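Local atomic coordinates of putative TetR transcriptional regulator (Rhodococcus sp., PDB entry 2I10), a protein that probably binds DNA as a TetR-family transcriptional regulator, here crystallised with p-nitrophenol. Residues B[23-28]-B[106-111]; B[50-53]-B[57-60]; B[76-79]-B[85-88]. All blocks are in the same frame, centred on the assembly; numbering follows the deposited sequence.

In the fold
All three contacts join helices of a fold without strands. Contact 2 (50-53 with 57-60) lies within the DNA-binding region, where helix 45-52 meets helix 55-66. Contact 3 (76-79 with 85-88) follows it along the chain and pairs helix 71-78 with helix 83-98. Contact 1 spans both, bringing helix 15-27 against helix 108-112 of the C-terminal region. The centres of contacts 1 and 2 are about 17 Å apart, and the two touch through Phe-24 and Phe-59. Contact 3 stands off, its centre about 28 Å from that of contact 2 and about 26 Å from that of contact 1, contacts 1 and 3 lying on opposite sides of the chain's centre. Contact 1 is thus the one that links the DNA-binding and C-terminal regions.

Contact 1: residues B[23-28]-B[106-111]; sequences LFWRQG and GCMTVQ
Trp-25 meets Met-108 and Gln-111 with the outer part of its six-membered ring, and these three buried side chains carry the contact. The indole extends from helix 15-27 because chi1 (-179°) sets CG opposite the backbone N, and it bridges two backbones whose nearest CA atoms, those of Trp-25 and Met-108, are 8.8 Å apart. Its leading atom, CH2, lies 3.5 Å from Met-108 O, which sits at the ring edge, near the ring plane. The same CH2 is 3.6 Å from Gln-111 CB, one helical turn further on, and CZ2 also borders that methylene. On the other flank, Trp-25 CZ3 packs 3.8 Å from CB of Met-108, a selenomethionine whose chain runs past the indole in the opposite direction. The Gln-111 side chain instead crosses the indole at about a right angle, its amide plane turned 68° from the ring. Of this side chain it is CB that meets the indole; the amide is used elsewhere: NE2 bonds to Phe-105 O and to Ala-112 O of the second subunit, while OE1 accepts from Leu-114 N of that subunit. Replacing the indole by an alanine methyl is likely to leave Met-108 CB and Gln-111 CB without their packing partner and open a gap between the two helices. Cys-107, at the N-cap of helix 108-112, is in a disulfide with Cys-68. The arrangement is an interdomain contact of the TetR architecture, in which the first helix of the DNA-binding domain packs against the C-terminal domain close to the subunit interface.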
ATOM      1  N   LEU B  23       4.571  17.784   8.641  1.00 33.44           N
ATOM      2  CA  LEU B  23       5.019  19.078   8.190  1.00 32.77           C
ATOM      3  C   LEU B  23       5.645  19.001   6.838  1.00 31.54           C
ATOM      4  O   LEU B  23       5.318  19.785   5.962  1.00 32.10           O
ATOM      5  CB  LEU B  23       6.064  19.669   9.150  1.00 33.37           C
ATOM      6  CG  LEU B  23       5.586  20.514  10.305  1.00 36.90           C
ATOM      7  CD1 LEU B  23       6.759  20.800  11.232  1.00 36.68           C
ATOM      8  CD2 LEU B  23       4.937  21.812   9.791  1.00 39.13           C
ATOM      9  N   PHE B  24       6.619  18.113   6.683  1.00 31.01           N
ATOM     10  CA  PHE B  24       7.338  18.031   5.415  1.00 30.27           C
ATOM     11  C   PHE B  24       6.354  17.546   4.347  1.00 30.31           C
ATOM     12  O   PHE B  24       6.448  17.917   3.168  1.00 29.45           O
ATOM     13  CB  PHE B  24       8.545  17.066   5.476  1.00 30.08           C
ATOM     14  CG  PHE B  24       9.704  17.515   6.370  1.00 30.48           C
ATOM     15  CD1 PHE B  24      10.339  18.736   6.193  1.00 28.71           C
ATOM     16  CD2 PHE B  24      10.215  16.657   7.335  1.00 33.59           C
ATOM     17  CE1 PHE B  24      11.428  19.115   6.988  1.00 27.52           C
ATOM     18  CE2 PHE B  24      11.300  17.032   8.142  1.00 28.68           C
ATOM     19  CZ  PHE B  24      11.896  18.256   7.963  1.00 28.00           C
ATOM     20  N   TRP B  25       5.418  16.681   4.748  1.00 31.23           N
ATOM     21  CA  TRP B  25       4.478  16.124   3.757  1.00 32.65           C
ATOM     22  C   TRP B  25       3.692  17.272   3.144  1.00 33.13           C
ATOM     23  O   TRP B  25       3.613  17.375   1.933  1.00 34.45           O
ATOM     24  CB  TRP B  25       3.529  15.150   4.425  1.00 32.02           C
ATOM     25  CG  TRP B  25       2.545  14.522   3.501  1.00 32.17           C
ATOM     26  CD1 TRP B  25       1.231  14.898   3.302  1.00 33.44           C
ATOM     27  CD2 TRP B  25       2.774  13.386   2.653  1.00 31.98           C
ATOM     28  NE1 TRP B  25       0.638  14.063   2.375  1.00 31.70           N
ATOM     29  CE2 TRP B  25       1.550  13.116   1.973  1.00 32.97           C
ATOM     30  CE3 TRP B  25       3.879  12.556   2.429  1.00 28.49           C
ATOM     31  CZ2 TRP B  25       1.417  12.068   1.058  1.00 29.68           C
ATOM     32  CZ3 TRP B  25       3.751  11.523   1.530  1.00 32.34           C
ATOM     33  CH2 TRP B  25       2.516  11.286   0.844  1.00 33.41           C
ATOM     34  N   ARG B  26       3.144  18.134   4.003  1.00 34.75           N
ATOM     35  CA  ARG B  26       2.285  19.250   3.596  1.00 36.01           C
ATOM     36  C   ARG B  26       3.052  20.427   2.988  1.00 35.57           C
ATOM     37  O   ARG B  26       2.591  21.039   2.016  1.00 35.00           O
ATOM     38  CB  ARG B  26       1.475  19.730   4.794  1.00 36.74           C
ATOM     39  CG  ARG B  26       0.543  20.925   4.468  1.00 40.74           C
ATOM     40  CD  ARG B  26      -0.242  21.405   5.675  1.00 40.27           C
ATOM     41  NE  ARG B  26       0.602  22.171   6.607  1.00 50.81           N
ATOM     42  CZ  ARG B  26       1.077  21.691   7.754  1.00 50.63           C
ATOM     43  NH1 ARG B  26       0.816  20.434   8.138  1.00 52.86           N
ATOM     44  NH2 ARG B  26       1.810  22.467   8.514  1.00 49.46           N
ATOM     45  N   GLN B  27       4.224  20.743   3.559  1.00 34.64           N
ATOM     46  CA  GLN B  27       4.960  21.948   3.163  1.00 34.91           C
ATOM     47  C   GLN B  27       6.180  21.704   2.249  1.00 34.33           C
ATOM     48  O   GLN B  27       6.702  22.646   1.656  1.00 34.22           O
ATOM     49  CB  GLN B  27       5.415  22.742   4.413  1.00 35.03           C
ATOM     50  CG  GLN B  27       4.333  23.029   5.476  1.00 35.32           C
ATOM     51  CD  GLN B  27       4.816  23.930   6.613  1.00 37.04           C
ATOM     52  OE1 GLN B  27       5.927  23.774   7.166  1.00 41.57           O
ATOM     53  NE2 GLN B  27       4.002  24.899   6.943  1.00 36.82           N
ATOM     54  N   GLY B  28       6.645  20.462   2.156  1.00 33.07           N
ATOM     55  CA  GLY B  28       7.903  20.202   1.479  1.00 34.20           C
ATOM     56  C   GLY B  28       9.080  20.597   2.364  1.00 33.96           C
ATOM     57  O   GLY B  28       8.915  21.111   3.469  1.00 34.93           O
ATOM     58  N   GLY B 106       1.367   3.737   6.571  1.00 13.26           N
ATOM     59  CA  GLY B 106       2.059   3.058   5.510  1.00 12.55           C
ATOM     60  C   GLY B 106       3.198   3.994   5.113  1.00 12.71           C
ATOM     61  O   GLY B 106       3.394   5.058   5.743  1.00 11.56           O
ATOM     62  N   CYS B 107       3.944   3.589   4.090  1.00 13.34           N
ATOM     63  CA  CYS B 107       5.055   4.381   3.627  1.00 14.02           C
ATOM     64  C   CYS B 107       4.536   5.460   2.707  1.00 13.98           C
ATOM     65  O   CYS B 107       3.356   5.480   2.303  1.00 13.17           O
ATOM     66  CB  CYS B 107       6.126   3.538   2.975  1.00 16.25           C
ATOM     67  SG  CYS B 107       5.701   2.868   1.352  1.00 21.98           S
HETATM   68  N   MSE B 108       5.400   6.393   2.386  1.00 12.76           N
HETATM   69  CA  MSE B 108       4.947   7.579   1.721  1.00 14.18           C
HETATM   70  C   MSE B 108       4.318   7.324   0.353  1.00 13.12           C
HETATM   71  O   MSE B 108       3.327   7.956  -0.020  1.00 14.66           O
HETATM   72  CB  MSE B 108       6.095   8.570   1.647  1.00 12.80           C
HETATM   73  CG  MSE B 108       6.519   9.100   3.017  1.00 12.54           C
HETATM   74 SE   MSE B 108       8.385   9.910   2.956  0.80 19.57          SE
HETATM   75  CE  MSE B 108       8.053  11.148   1.462  1.00 21.56           C
ATOM     76  N   THR B 109       4.872   6.437  -0.436  1.00 11.94           N
ATOM     77  CA  THR B 109       4.138   6.087  -1.680  1.00 13.20           C
ATOM     78  C   THR B 109       2.705   5.537  -1.486  1.00 12.78           C
ATOM     79  O   THR B 109       1.787   5.853  -2.263  1.00 12.26           O
ATOM     80  CB  THR B 109       5.001   5.165  -2.594  1.00 13.18           C
ATOM     81  OG1 THR B 109       6.178   5.914  -2.912  1.00 12.50           O
ATOM     82  CG2 THR B 109       4.224   4.633  -3.897  1.00 11.99           C
ATOM     83  N   VAL B 110       2.519   4.713  -0.476  1.00 13.53           N
ATOM     84  CA  VAL B 110       1.173   4.287  -0.115  1.00 13.68           C
ATOM     85  C   VAL B 110       0.297   5.538   0.136  1.00 14.33           C
ATOM     86  O   VAL B 110      -0.743   5.700  -0.492  1.00 14.54           O
ATOM     87  CB  VAL B 110       1.157   3.305   1.092  1.00 13.66           C
ATOM     88  CG1 VAL B 110      -0.252   3.184   1.687  1.00 13.89           C
ATOM     89  CG2 VAL B 110       1.700   1.904   0.669  1.00 12.29           C
ATOM     90  N   GLN B 111       0.755   6.432   1.012  1.00 15.13           N
ATOM     91  CA  GLN B 111       0.071   7.711   1.300  1.00 15.68           C
ATOM     92  C   GLN B 111      -0.224   8.581   0.055  1.00 16.01           C
ATOM     93  O   GLN B 111      -1.362   9.108  -0.099  1.00 16.32           O
ATOM     94  CB  GLN B 111       0.889   8.497   2.340  1.00 15.08           C
ATOM     95  CG  GLN B 111       0.705   7.959   3.753  1.00 14.91           C
ATOM     96  CD  GLN B 111      -0.737   8.171   4.254  1.00 13.76           C
ATOM     97  OE1 GLN B 111      -1.285   9.274   4.116  1.00 14.25           O
ATOM     98  NE2 GLN B 111      -1.352   7.116   4.841  1.00  8.62           N
TER

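Contact 2: residues B[50-53]-B[57-60]; sequences AAFG and DLFE
Phe-52 and Leu-58 face each other through their first side-chain carbons, CB to CB at 4.1 Å, where the CA atoms of the pair are 5.3 Å apart. Beyond that point the two chains cross obliquely. The CB of Phe-52 is directed toward helix 55-66, but CG stands anti to the carbonyl carbon (chi1 -61°), which leads the ring away from that helix. Leu-58 takes a different first torsion: CG is anti to the backbone N (chi1 167°), and the CD1 branch reaches the root of the phenyl ring. Leu-58 CD1 is 4.1 Å from Phe-52 CG and only slightly farther from CD1 of the ring, an oblique approach that is loose and purely apolar. Helix 15-27 adds to this packing, with Ala-16 touching Phe-52, and Leu-17 and Ala-20 touching Leu-58. Helix 45-52 is the second helix of the predicted helix-turn-helix motif, the one that serves for DNA recognition in TetR-type proteins, and the contact sets its C-terminal end against the helix that follows. At that end Gly-53 leaves the helical conformation with positive phi (86°), and Asp-57 lies across the turn from it. Asp-57 OD2 comes 3.5 Å from Gly-53 CA, where a CB would clash with the carboxylate. The same oxygen accepts a hydrogen bond from Ser-54 N, which holds the carboxylate over the start of helix 55-66. Asp-57 CB adds a close approach to the backbone, 3.2 Å from Phe-52 O. That carbonyl oxygen also lies 3.6 Å from Leu-58 N, a proximity without a hydrogen bond.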
ATOM      1  N   ALA B  50      20.285  19.130  19.339  1.00 30.13           N
ATOM      2  CA  ALA B  50      20.845  18.046  20.165  1.00 31.68           C
ATOM      3  C   ALA B  50      20.193  16.694  19.915  1.00 33.14           C
ATOM      4  O   ALA B  50      20.891  15.665  19.834  1.00 34.42           O
ATOM      5  CB  ALA B  50      20.740  18.415  21.661  1.00 31.97           C
ATOM      6  N   ALA B  51      18.863  16.679  19.778  1.00 32.92           N
ATOM      7  CA  ALA B  51      18.127  15.433  19.495  1.00 32.79           C
ATOM      8  C   ALA B  51      18.182  14.962  18.059  1.00 33.02           C
ATOM      9  O   ALA B  51      18.268  13.777  17.827  1.00 33.00           O
ATOM     10  CB  ALA B  51      16.647  15.594  19.904  1.00 33.96           C
ATOM     11  N   PHE B  52      18.085  15.874  17.088  1.00 33.05           N
ATOM     12  CA  PHE B  52      17.850  15.475  15.689  1.00 33.80           C
ATOM     13  C   PHE B  52      18.861  16.086  14.720  1.00 33.30           C
ATOM     14  O   PHE B  52      18.880  15.726  13.556  1.00 34.21           O
ATOM     15  CB  PHE B  52      16.403  15.828  15.240  1.00 34.15           C
ATOM     16  CG  PHE B  52      15.345  15.131  16.031  1.00 34.21           C
ATOM     17  CD1 PHE B  52      15.158  13.754  15.898  1.00 35.92           C
ATOM     18  CD2 PHE B  52      14.561  15.835  16.931  1.00 37.30           C
ATOM     19  CE1 PHE B  52      14.195  13.077  16.658  1.00 37.96           C
ATOM     20  CE2 PHE B  52      13.591  15.177  17.709  1.00 37.57           C
ATOM     21  CZ  PHE B  52      13.408  13.788  17.561  1.00 37.69           C
ATOM     22  N   GLY B  53      19.674  17.034  15.181  1.00 31.72           N
ATOM     23  CA  GLY B  53      20.645  17.646  14.294  1.00 30.34           C
ATOM     24  C   GLY B  53      20.062  18.805  13.526  1.00 29.64           C
ATOM     25  O   GLY B  53      19.145  19.505  13.981  1.00 29.51           O
ATOM     26  N   ASP B  57      19.429  16.831   8.664  1.00 28.78           N
ATOM     27  CA  ASP B  57      19.562  15.558   9.415  1.00 28.78           C
ATOM     28  C   ASP B  57      18.155  15.036   9.753  1.00 28.41           C
ATOM     29  O   ASP B  57      17.878  13.875   9.557  1.00 27.73           O
ATOM     30  CB  ASP B  57      20.323  15.741  10.729  1.00 27.47           C
ATOM     31  CG  ASP B  57      21.777  16.115  10.527  1.00 28.56           C
ATOM     32  OD1 ASP B  57      22.360  15.761   9.502  1.00 26.45           O
ATOM     33  OD2 ASP B  57      22.343  16.767  11.410  1.00 28.87           O
ATOM     34  N   LEU B  58      17.301  15.907  10.287  1.00 28.31           N
ATOM     35  CA  LEU B  58      15.955  15.499  10.701  1.00 29.54           C
ATOM     36  C   LEU B  58      15.130  14.993   9.492  1.00 29.50           C
ATOM     37  O   LEU B  58      14.429  14.012   9.576  1.00 29.67           O
ATOM     38  CB  LEU B  58      15.231  16.625  11.422  1.00 28.73           C
ATOM     39  CG  LEU B  58      13.723  16.531  11.673  1.00 29.43           C
ATOM     40  CD1 LEU B  58      13.365  15.210  12.448  1.00 30.99           C
ATOM     41  CD2 LEU B  58      13.208  17.776  12.435  1.00 29.77           C
ATOM     42  N   PHE B  59      15.239  15.674   8.377  1.00 30.09           N
ATOM     43  CA  PHE B  59      14.515  15.265   7.163  1.00 31.14           C
ATOM     44  C   PHE B  59      14.979  13.898   6.659  1.00 30.81           C
ATOM     45  O   PHE B  59      14.150  13.059   6.291  1.00 30.96           O
ATOM     46  CB  PHE B  59      14.635  16.371   6.099  1.00 29.89           C
ATOM     47  CG  PHE B  59      13.993  16.031   4.766  1.00 31.47           C
ATOM     48  CD1 PHE B  59      12.592  16.110   4.601  1.00 26.80           C
ATOM     49  CD2 PHE B  59      14.779  15.674   3.665  1.00 27.22           C
ATOM     50  CE1 PHE B  59      11.991  15.829   3.377  1.00 28.42           C
ATOM     51  CE2 PHE B  59      14.178  15.397   2.419  1.00 27.37           C
ATOM     52  CZ  PHE B  59      12.785  15.465   2.278  1.00 29.85           C
ATOM     53  N   GLU B  60      16.290  13.646   6.669  1.00 31.06           N
ATOM     54  CA  GLU B  60      16.814  12.344   6.238  1.00 31.70           C
ATOM     55  C   GLU B  60      16.382  11.235   7.199  1.00 30.99           C
ATOM     56  O   GLU B  60      16.121  10.128   6.764  1.00 30.01           O
ATOM     57  CB  GLU B  60      18.360  12.363   6.110  1.00 32.82           C
ATOM     58  CG  GLU B  60      18.945  13.473   5.153  1.00 36.57           C
ATOM     59  CD  GLU B  60      18.607  13.282   3.670  1.00 38.13           C
ATOM     60  OE1 GLU B  60      18.219  12.168   3.296  1.00 38.23           O
ATOM     61  OE2 GLU B  60      18.767  14.237   2.863  1.00 41.77           O
TER

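Contact 3: residues B[76-79]-B[85-88]; sequences EAMV and EAVL
Helix 71-78 and helix 83-98 approach closely enough to bring the CA atoms of Met-78 and Ala-86 to 4.9 Å, and a CA-H...O contact joins their backbones, Ala-86 CA lying 3.4 Å from Ala-77 O with an angle of 140° at the hydrogen. The small side chains of Ala-77 and Ala-86 are consistent with so close an approach. The Ala-86 methyl points toward the opposite helix, with CB 3.6 Å from Ala-77 O, and the exchange is reciprocal: Ala-77 CB sits 3.6 Å from Ala-86 O. Met-78, a selenomethionine, starts off away from helix 83-98, but its chain doubles back, bent at chi2 (-61°) and again at chi3 (96°). This brings the terminal methyl alongside Ala-86, with Met-78 CE 3.8 Å from Ala-86 CB and 3.7 Å from Ala-86 O. Ala-77 O and the selenomethionine methyl both close on the Ala-86 methyl from the side of helix 71-78. This is plain packing of two consecutive helices joined by a short connection. Helix 121-148 packs on both, its Thr-137 meeting Met-78, Arg-141 meeting Ala-86 and Phe-142 meeting Val-87, while helix 181-192 touches Leu-88 through Ile-189 and Ala-192.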
ATOM      1  N   GLU B  76      22.190  -1.878  -0.243  1.00 34.85           N
ATOM      2  CA  GLU B  76      22.750  -2.894   0.631  1.00 36.57           C
ATOM      3  C   GLU B  76      22.149  -4.260   0.365  1.00 34.38           C
ATOM      4  O   GLU B  76      22.850  -5.269   0.402  1.00 34.81           O
ATOM      5  CB  GLU B  76      22.720  -2.479   2.129  1.00 36.55           C
ATOM      6  CG  GLU B  76      21.448  -2.788   2.933  1.00 41.69           C
ATOM      7  CD  GLU B  76      21.407  -2.063   4.314  1.00 41.89           C
ATOM      8  OE1 GLU B  76      22.194  -1.092   4.535  1.00 48.27           O
ATOM      9  OE2 GLU B  76      20.585  -2.473   5.178  1.00 49.68           O
ATOM     10  N   ALA B  77      20.849  -4.303   0.071  1.00 33.39           N
ATOM     11  CA  ALA B  77      20.211  -5.570  -0.270  1.00 31.68           C
ATOM     12  C   ALA B  77      20.708  -6.104  -1.641  1.00 31.19           C
ATOM     13  O   ALA B  77      20.889  -7.293  -1.802  1.00 30.86           O
ATOM     14  CB  ALA B  77      18.700  -5.410  -0.262  1.00 31.02           C
HETATM   15  N   MSE B  78      20.939  -5.228  -2.613  1.00 30.20           N
HETATM   16  CA  MSE B  78      21.270  -5.674  -3.971  1.00 31.73           C
HETATM   17  C   MSE B  78      22.635  -6.369  -4.051  1.00 32.48           C
HETATM   18  O   MSE B  78      22.900  -7.071  -5.024  1.00 32.77           O
HETATM   19  CB  MSE B  78      21.196  -4.506  -4.961  1.00 31.34           C
HETATM   20  CG  MSE B  78      19.795  -3.898  -5.116  1.00 32.84           C
HETATM   21 SE   MSE B  78      18.405  -5.146  -5.777  0.80 37.01          SE
HETATM   22  CE  MSE B  78      17.646  -5.679  -4.081  1.00 34.72           C
ATOM     23  N   VAL B  79      23.475  -6.176  -3.019  1.00 32.44           N
ATOM     24  CA  VAL B  79      24.832  -6.744  -2.951  1.00 33.62           C
ATOM     25  C   VAL B  79      24.832  -8.256  -2.688  1.00 34.12           C
ATOM     26  O   VAL B  79      25.822  -8.920  -2.908  1.00 35.60           O
ATOM     27  CB  VAL B  79      25.738  -5.942  -1.951  1.00 32.68           C
ATOM     28  CG1 VAL B  79      27.064  -6.621  -1.716  1.00 35.04           C
ATOM     29  CG2 VAL B  79      26.017  -4.566  -2.506  1.00 33.01           C
ATOM     30  N   GLU B  85      18.112 -13.862  -3.321  1.00 35.04           N
ATOM     31  CA  GLU B  85      18.589 -13.417  -1.999  1.00 36.56           C
ATOM     32  C   GLU B  85      18.546 -11.907  -1.825  1.00 35.41           C
ATOM     33  O   GLU B  85      18.254 -11.418  -0.713  1.00 35.55           O
ATOM     34  CB  GLU B  85      20.012 -13.908  -1.717  1.00 36.90           C
ATOM     35  CG  GLU B  85      20.344 -13.926  -0.242  1.00 39.85           C
ATOM     36  CD  GLU B  85      21.778 -14.376   0.084  1.00 41.50           C
ATOM     37  OE1 GLU B  85      22.389 -15.184  -0.681  1.00 45.69           O
ATOM     38  OE2 GLU B  85      22.270 -13.941   1.160  1.00 46.49           O
ATOM     39  N   ALA B  86      18.836 -11.178  -2.908  1.00 34.02           N
ATOM     40  CA  ALA B  86      18.750  -9.701  -2.942  1.00 33.83           C
ATOM     41  C   ALA B  86      17.346  -9.205  -2.568  1.00 32.54           C
ATOM     42  O   ALA B  86      17.163  -8.407  -1.637  1.00 32.32           O
ATOM     43  CB  ALA B  86      19.163  -9.144  -4.335  1.00 33.00           C
ATOM     44  N   VAL B  87      16.367  -9.692  -3.315  1.00 31.70           N
ATOM     45  CA  VAL B  87      14.951  -9.391  -3.085  1.00 29.16           C
ATOM     46  C   VAL B  87      14.438  -9.861  -1.697  1.00 30.10           C
ATOM     47  O   VAL B  87      13.736  -9.095  -1.008  1.00 27.55           O
ATOM     48  CB  VAL B  87      14.128  -9.872  -4.265  1.00 29.90           C
ATOM     49  CG1 VAL B  87      12.600  -9.874  -3.955  1.00 27.27           C
ATOM     50  CG2 VAL B  87      14.482  -8.982  -5.515  1.00 28.30           C
ATOM     51  N   LEU B  88      14.818 -11.083  -1.305  1.00 30.16           N
ATOM     52  CA  LEU B  88      14.502 -11.628   0.005  1.00 31.60           C
ATOM     53  C   LEU B  88      14.975 -10.720   1.161  1.00 32.90           C
ATOM     54  O   LEU B  88      14.182 -10.388   2.069  1.00 33.17           O
ATOM     55  CB  LEU B  88      15.049 -13.059   0.158  1.00 31.57           C
ATOM     56  CG  LEU B  88      14.952 -13.599   1.591  1.00 32.30           C
ATOM     57  CD1 LEU B  88      13.536 -14.046   1.956  1.00 31.54           C
ATOM     58  CD2 LEU B  88      15.890 -14.767   1.792  1.00 34.29           C
TER